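Local coordinates for CRISPR-associated protein, Cse2 family (Thermobifida fusca, PDB 4H79) that probably serves as the small, all-helical CasB (Cse2) subunit of a type I-E CRISPR Cascade complex and binds nucleic acid, at residues T93-A96 with I97-S101; F20-Q23 with R24-I28; A141-Y144 with K145-A148. One frame throughout, in Å; residues are numbered along the deposited sequence.

In the fold
All three are local contacts within one all-helical chain, two along a helix and the third where a loop enters one. Contact 1, at the C-terminal end of helix 80-99, is the core one. Contact 2, on helix 16-33, is half buried: its valines face helix 80-99, while R26 and Q23 lie on the exposed side, so salt bridges and a water appear where contact 1 relies on a ring and an amide. Contact 3, at the surface where helix 144-160 starts, uses a threonine N-cap and an alanine methyl. Helix 80-99 joins them: Y95 of contact 1 packs on V25 of contact 2, and L94 reaches A148 of contact 3. Contacts 2 and 3 do not touch.

Contact 1 (T93-A96 with I97-S101); sequences TLYA and IHQQS
Y95 and Q99 run side by side, one turn apart, on the last turn of helix 80-99 in the all-helical Cse2 fold, a buried contact. Q99 CB sits over one face of the tyrosine ring, a CH-pi contact 4.0 Å from the ring centroid and 28° off its normal. Beyond CB the glutamine bends at chi2 (66°), which carries its amide round to the phenol end; the amide and ring planes stand 58° apart. There OE1 comes to 2.7 Å from Y95 OH, a weak bond from the tyrosine hydroxyl, whose one proton may go instead to Q29 OE1 of helix 16-33, also a weak partner. The stronger partner of Q99 OE1 is M107 N, and its NE2 donates to the carbonyls of R102 and D105, so the amide pins the following loop to the helix end. Backbone bonds underlie the pair: I97 N to T93 O at 3.1 Å, H98 N to L94 O at 2.8 Å, Q99 N to Y95 O at 2.8 Å. The next bond, Q100 N to A96 O, is weak, and R47 NH1 also donates to that carbonyl. Farther out, Y167 meets the Y95 ring edge-to-face and bonds through its hydroxyl to H98 ND1. On another side of the helix, I97 CD1 lies 3.6 Å from T93 O.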
loop_
_atom_site.group_PDB
_atom_site.type_symbol
_atom_site.label_atom_id
_atom_site.label_comp_id
_atom_site.label_asym_id
_atom_site.label_seq_id
_atom_site.Cartn_x
_atom_site.Cartn_y
_atom_site.Cartn_z
ATOM N N THR A 93 1.276 5.881 -4.015
ATOM C CA THR A 93 2.456 5.737 -4.980
ATOM C C THR A 93 2.641 4.280 -5.296
ATOM O O THR A 93 2.859 3.889 -6.472
ATOM C CB THR A 93 3.733 6.287 -4.290
ATOM O OG1 THR A 93 3.494 7.691 -4.007
ATOM C CG2 THR A 93 4.957 6.156 -5.218
ATOM N N LEU A 94 2.594 3.406 -4.257
ATOM C CA LEU A 94 2.709 1.949 -4.517
ATOM C C LEU A 94 1.581 1.476 -5.449
ATOM O O LEU A 94 1.807 0.690 -6.391
ATOM C CB LEU A 94 2.677 1.115 -3.194
ATOM C CG LEU A 94 3.906 1.325 -2.291
ATOM C CD1 LEU A 94 3.680 0.662 -0.958
ATOM C CD2 LEU A 94 5.176 0.726 -2.988
ATOM N N TYR A 95 0.354 1.891 -5.171
ATOM C CA TYR A 95 -0.739 1.475 -6.059
ATOM C C TYR A 95 -0.484 1.898 -7.534
ATOM O O TYR A 95 -0.788 1.129 -8.493
ATOM C CB TYR A 95 -2.115 2.087 -5.549
ATOM C CG TYR A 95 -3.175 1.846 -6.622
ATOM C CD1 TYR A 95 -3.702 0.540 -6.822
ATOM C CD2 TYR A 95 -3.621 2.912 -7.468
ATOM C CE1 TYR A 95 -4.599 0.281 -7.871
ATOM C CE2 TYR A 95 -4.562 2.678 -8.468
ATOM C CZ TYR A 95 -5.029 1.359 -8.661
ATOM O OH TYR A 95 -5.957 1.095 -9.653
ATOM N N ALA A 96 0.000 3.146 -7.729
ATOM C CA ALA A 96 0.309 3.646 -9.095
ATOM C C ALA A 96 1.324 2.765 -9.812
ATOM O O ALA A 96 1.228 2.529 -11.014
ATOM C CB ALA A 96 0.829 5.092 -9.010
ATOM N N ILE A 97 2.314 2.311 -9.067
ATOM C CA ILE A 97 3.318 1.380 -9.633
ATOM C C ILE A 97 2.669 0.035 -9.928
ATOM O O ILE A 97 2.829 -0.527 -11.029
ATOM C CB ILE A 97 4.446 1.163 -8.591
ATOM C CG1 ILE A 97 5.286 2.447 -8.460
ATOM C CG2 ILE A 97 5.372 -0.009 -9.044
ATOM C CD1 ILE A 97 6.120 2.445 -7.203
ATOM N N HIS A 98 1.830 -0.442 -8.982
ATOM C CA HIS A 98 1.131 -1.761 -9.127
ATOM C C HIS A 98 0.193 -1.827 -10.291
ATOM O O HIS A 98 0.180 -2.815 -11.067
ATOM C CB HIS A 98 0.339 -1.994 -7.782
ATOM C CG HIS A 98 0.046 -3.438 -7.526
ATOM N ND1 HIS A 98 -0.416 -3.880 -6.333
ATOM C CD2 HIS A 98 0.059 -4.545 -8.412
ATOM C CE1 HIS A 98 -0.645 -5.244 -6.437
ATOM N NE2 HIS A 98 -0.348 -5.640 -7.713
ATOM N N GLN A 99 -0.596 -0.763 -10.498
ATOM C CA GLN A 99 -1.642 -0.741 -11.567
ATOM C C GLN A 99 -1.112 -0.512 -12.998
ATOM O O GLN A 99 -1.751 -0.900 -13.976
ATOM C CB GLN A 99 -2.709 0.329 -11.235
ATOM C CG GLN A 99 -3.976 0.207 -12.102
ATOM C CD GLN A 99 -4.740 -1.107 -11.813
ATOM O OE1 GLN A 99 -5.220 -1.325 -10.693
ATOM N NE2 GLN A 99 -4.836 -1.990 -12.802
ATOM N N GLN A 100 0.102 0.025 -13.139
ATOM C CA GLN A 100 0.553 0.523 -14.436
ATOM C C GLN A 100 0.531 -0.596 -15.499
ATOM O O GLN A 100 1.102 -1.695 -15.295
ATOM C CB GLN A 100 1.982 1.111 -14.340
ATOM C CG GLN A 100 2.494 1.605 -15.721
ATOM C CD GLN A 100 3.915 2.139 -15.645
ATOM O OE1 GLN A 100 4.726 1.703 -14.788
ATOM N NE2 GLN A 100 4.267 3.024 -16.558
ATOM N N SER A 101 -0.156 -0.295 -16.615
ATOM C CA SER A 101 -0.300 -1.201 -17.768
ATOM C C SER A 101 -1.015 -2.515 -17.422
ATOM O O SER A 101 -0.887 -3.501 -18.133
ATOM C CB SER A 101 1.069 -1.544 -18.394
ATOM O OG SER A 101 1.740 -0.341 -18.716
#

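Contact 2 (F20-Q23 with R24-I28); sequences FVDQ and RVREI
D22 and R26 meet one turn apart on helix 16-33. The arginine's CB rests on D22 O at 3.4 Å, and CG comes closer to the same carbonyl. With CG anti to the carbonyl carbon (chi1 -74°) and the chain extended from CG to NE, the side chain runs back along the helix, CD passing 3.8 Å from D22 OD1. NE makes the salt bridge to D22 OD1 at 3.1 Å, on the syn side but 27° out of the carboxylate plane, with a weaker bond to OD2. NH2 finishes on a water that also donates to OD2, while H108 NE2 holds OD1.

Q23 NE2 donates almost straight (175°) to E27 OE2 at 2.9 Å, meeting the carboxylate from above its plane. R68 forms a salt bridge with that oxygen, and R24 NH1 weakly bridges OE1, its NH2 binding L63 O more firmly. An alanine in place of E27 would probably leave R68 without this carboxylate and the Q23 amide free to turn. R24 CB lies over a face of the F20 ring, and V21 CG1 meets V25 CG2 at 3.9 Å. Such i to i+4 pairing, charged on one flank and apolar on another, is typical of an amphipathic helix.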
loop_
_atom_site.group_PDB
_atom_site.type_symbol
_atom_site.label_atom_id
_atom_site.label_comp_id
_atom_site.label_asym_id
_atom_site.label_seq_id
_atom_site.Cartn_x
_atom_site.Cartn_y
_atom_site.Cartn_z
ATOM N N PHE A 20 -10.191 6.449 3.810
ATOM C CA PHE A 20 -9.908 7.440 2.767
ATOM C C PHE A 20 -9.158 6.846 1.609
ATOM O O PHE A 20 -9.525 7.103 0.433
ATOM C CB PHE A 20 -9.125 8.657 3.269
ATOM C CG PHE A 20 -8.739 9.618 2.126
ATOM C CD1 PHE A 20 -9.695 10.519 1.565
ATOM C CD2 PHE A 20 -7.450 9.570 1.567
ATOM C CE1 PHE A 20 -9.344 11.384 0.508
ATOM C CE2 PHE A 20 -7.097 10.403 0.492
ATOM C CZ PHE A 20 -8.033 11.299 -0.044
ATOM N N VAL A 21 -8.076 6.105 1.916
ATOM C CA VAL A 21 -7.215 5.608 0.841
ATOM C C VAL A 21 -7.992 4.616 -0.026
ATOM O O VAL A 21 -7.873 4.627 -1.234
ATOM C CB VAL A 21 -5.947 4.934 1.422
ATOM C CG1 VAL A 21 -5.205 4.100 0.347
ATOM C CG2 VAL A 21 -5.043 5.992 2.039
ATOM N N ASP A 22 -8.794 3.759 0.598
ATOM C CA ASP A 22 -9.624 2.822 -0.161
ATOM C C ASP A 22 -10.542 3.586 -1.168
ATOM O O ASP A 22 -10.684 3.172 -2.332
ATOM C CB ASP A 22 -10.519 2.030 0.818
ATOM C CG ASP A 22 -11.566 1.226 0.095
ATOM O OD1 ASP A 22 -11.273 0.410 -0.820
ATOM O OD2 ASP A 22 -12.727 1.437 0.416
ATOM N N GLN A 23 -11.237 4.643 -0.686
ATOM C CA GLN A 23 -12.166 5.413 -1.507
ATOM C C GLN A 23 -11.367 6.157 -2.624
ATOM O O GLN A 23 -11.758 6.154 -3.791
ATOM C CB GLN A 23 -12.981 6.380 -0.574
ATOM C CG GLN A 23 -14.075 7.189 -1.251
ATOM C CD GLN A 23 -14.988 6.322 -2.124
ATOM O OE1 GLN A 23 -15.485 5.255 -1.698
ATOM N NE2 GLN A 23 -15.199 6.771 -3.364
ATOM N N ARG A 24 -10.225 6.757 -2.279
ATOM C CA ARG A 24 -9.467 7.502 -3.264
ATOM C C ARG A 24 -8.873 6.551 -4.363
ATOM O O ARG A 24 -8.906 6.866 -5.548
ATOM C CB ARG A 24 -8.334 8.275 -2.572
ATOM C CG ARG A 24 -7.566 9.172 -3.570
ATOM C CD ARG A 24 -8.425 10.408 -3.948
ATOM N NE ARG A 24 -7.730 11.170 -4.996
ATOM C CZ ARG A 24 -8.069 11.186 -6.278
ATOM N NH1 ARG A 24 -9.152 10.550 -6.680
ATOM N NH2 ARG A 24 -7.333 11.869 -7.152
ATOM N N VAL A 25 -8.285 5.412 -3.967
ATOM C CA VAL A 25 -7.698 4.461 -4.940
ATOM C C VAL A 25 -8.850 3.892 -5.795
ATOM O O VAL A 25 -8.672 3.716 -7.014
ATOM C CB VAL A 25 -6.990 3.303 -4.201
ATOM C CG1 VAL A 25 -6.680 2.160 -5.133
ATOM C CG2 VAL A 25 -5.743 3.796 -3.466
ATOM N N ARG A 26 -10.025 3.617 -5.201
ATOM C CA ARG A 26 -11.148 3.085 -6.023
ATOM C C ARG A 26 -11.506 4.085 -7.136
ATOM O O ARG A 26 -11.821 3.670 -8.266
ATOM C CB ARG A 26 -12.436 2.830 -5.210
ATOM C CG ARG A 26 -12.378 1.603 -4.315
ATOM C CD ARG A 26 -13.710 1.581 -3.516
ATOM N NE ARG A 26 -13.790 0.513 -2.560
ATOM C CZ ARG A 26 -14.524 -0.579 -2.766
ATOM N NH1 ARG A 26 -15.180 -0.684 -3.914
ATOM N NH2 ARG A 26 -14.613 -1.559 -1.850
ATOM N N GLU A 27 -11.528 5.386 -6.788
ATOM C CA GLU A 27 -11.835 6.444 -7.746
ATOM C C GLU A 27 -10.830 6.455 -8.862
ATOM O O GLU A 27 -11.216 6.469 -10.041
ATOM C CB GLU A 27 -11.908 7.852 -7.075
ATOM C CG GLU A 27 -13.203 7.990 -6.277
ATOM C CD GLU A 27 -13.077 9.065 -5.200
ATOM O OE1 GLU A 27 -12.004 9.731 -5.155
ATOM O OE2 GLU A 27 -14.035 9.253 -4.410
ATOM N N ILE A 28 -9.538 6.478 -8.516
ATOM C CA ILE A 28 -8.505 6.534 -9.546
ATOM C C ILE A 28 -8.530 5.242 -10.375
ATOM O O ILE A 28 -8.377 5.261 -11.602
ATOM C CB ILE A 28 -7.135 6.703 -8.904
ATOM C CG1 ILE A 28 -7.056 8.084 -8.184
ATOM C CG2 ILE A 28 -6.064 6.657 -9.975
ATOM C CD1 ILE A 28 -5.764 8.258 -7.339
HETATM O O HOH W 1 -14.224 -0.774 0.556
#

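Contact 3 (A141-Y144 with K145-A148); sequences AVTY and KALA
Y144 O accepts a short bond from A148 N, 2.8 Å, and it belongs to the first turn of helix 144-160. Just ahead of that turn, T143 is the N-cap. Its OG1 accepts from A146 N at 3.1 Å with an N-H...O angle of 157°, giving a partner to an amide that has no preceding helical turn to bond with. The hydroxyl can do this because chi1 is 64°, which sets OG1 between the backbone N and the carbonyl carbon, turned back over the first turn; A146 CB lies 3.5 Å from it. The carbonyl of T143 works too, receiving L147 N at 2.9 Å, so one residue holds two successive amides, one through its side chain and one through its backbone.

Inside the bend, A141 points its methyl at the helix. CB comes to 3.4 Å from L147 N and packs on the CB atoms of A146 and L147, at 3.9 and 3.8 Å, so the loop after helix 129-138 folds back against the turn it leads into. The Y144 ring departs in another direction: its CD1 meets L147 CD2 obliquely at 4.2 Å, the ring rests on V83, N86 and I90 of helix 80-99, and its hydroxyl bonds to L174 O. F177 packs against both Y144 and L147. Chemically, then, the helix start is fixed in two ways: the threonine cap satisfies an amide at the solvent-exposed start of the helix, and small or apolar groups press the incoming loop and the first turn together.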
loop_
_atom_site.group_PDB
_atom_site.type_symbol
_atom_site.label_atom_id
_atom_site.label_comp_id
_atom_site.label_asym_id
_atom_site.label_seq_id
_atom_site.Cartn_x
_atom_site.Cartn_y
_atom_site.Cartn_z
ATOM N N ALA A 141 12.365 -2.424 8.546
ATOM C CA ALA A 141 12.817 -1.061 8.100
ATOM C C ALA A 141 12.810 -0.074 9.253
ATOM O O ALA A 141 11.824 0.009 10.000
ATOM C CB ALA A 141 11.933 -0.512 6.927
ATOM N N VAL A 142 13.911 0.671 9.398
ATOM C CA VAL A 142 14.090 1.660 10.489
ATOM C C VAL A 142 13.455 3.010 10.163
ATOM O O VAL A 142 13.146 3.762 11.041
ATOM C CB VAL A 142 15.589 1.855 10.857
ATOM C CG1 VAL A 142 16.164 0.539 11.362
ATOM C CG2 VAL A 142 16.407 2.417 9.673
ATOM N N THR A 143 13.246 3.303 8.895
ATOM C CA THR A 143 12.607 4.570 8.484
ATOM C C THR A 143 11.485 4.311 7.484
ATOM O O THR A 143 11.448 3.266 6.790
ATOM C CB THR A 143 13.627 5.518 7.794
ATOM O OG1 THR A 143 14.080 4.895 6.581
ATOM C CG2 THR A 143 14.868 5.848 8.707
ATOM N N TYR A 144 10.575 5.280 7.356
ATOM C CA TYR A 144 9.502 5.177 6.356
ATOM C C TYR A 144 10.042 5.154 4.941
ATOM O O TYR A 144 9.485 4.482 4.083
ATOM C CB TYR A 144 8.486 6.303 6.479
ATOM C CG TYR A 144 7.444 5.958 7.483
ATOM C CD1 TYR A 144 6.306 5.245 7.080
ATOM C CD2 TYR A 144 7.594 6.295 8.827
ATOM C CE1 TYR A 144 5.337 4.881 7.986
ATOM C CE2 TYR A 144 6.625 5.927 9.748
ATOM C CZ TYR A 144 5.498 5.224 9.332
ATOM O OH TYR A 144 4.501 4.821 10.213
ATOM N N LYS A 145 11.118 5.910 4.695
ATOM C CA LYS A 145 11.788 5.836 3.372
ATOM C C LYS A 145 12.236 4.390 3.027
ATOM O O LYS A 145 12.063 3.926 1.888
ATOM C CB LYS A 145 12.965 6.810 3.317
ATOM C CG LYS A 145 13.835 6.675 2.080
ATOM C CD LYS A 145 14.364 8.043 1.653
ATOM C CE LYS A 145 15.873 7.993 1.516
ATOM N NZ LYS A 145 16.404 8.742 0.348
ATOM N N ALA A 146 12.840 3.689 3.986
ATOM C CA ALA A 146 13.319 2.331 3.746
ATOM C C ALA A 146 12.131 1.399 3.599
ATOM O O ALA A 146 12.147 0.501 2.750
ATOM C CB ALA A 146 14.247 1.861 4.880
ATOM N N LEU A 147 11.096 1.616 4.417
ATOM C CA LEU A 147 9.908 0.806 4.374
ATOM C C LEU A 147 9.236 0.934 2.988
ATOM O O LEU A 147 8.868 -0.086 2.378
ATOM C CB LEU A 147 8.910 1.216 5.465
ATOM C CG LEU A 147 7.551 0.489 5.496
ATOM C CD1 LEU A 147 7.717 -1.042 5.588
ATOM C CD2 LEU A 147 6.707 1.059 6.677
ATOM N N ALA A 148 9.109 2.174 2.494
ATOM C CA ALA A 148 8.524 2.394 1.152
ATOM C C ALA A 148 9.360 1.730 0.069
ATOM O O ALA A 148 8.781 1.158 -0.853
ATOM C CB ALA A 148 8.379 3.907 0.855
#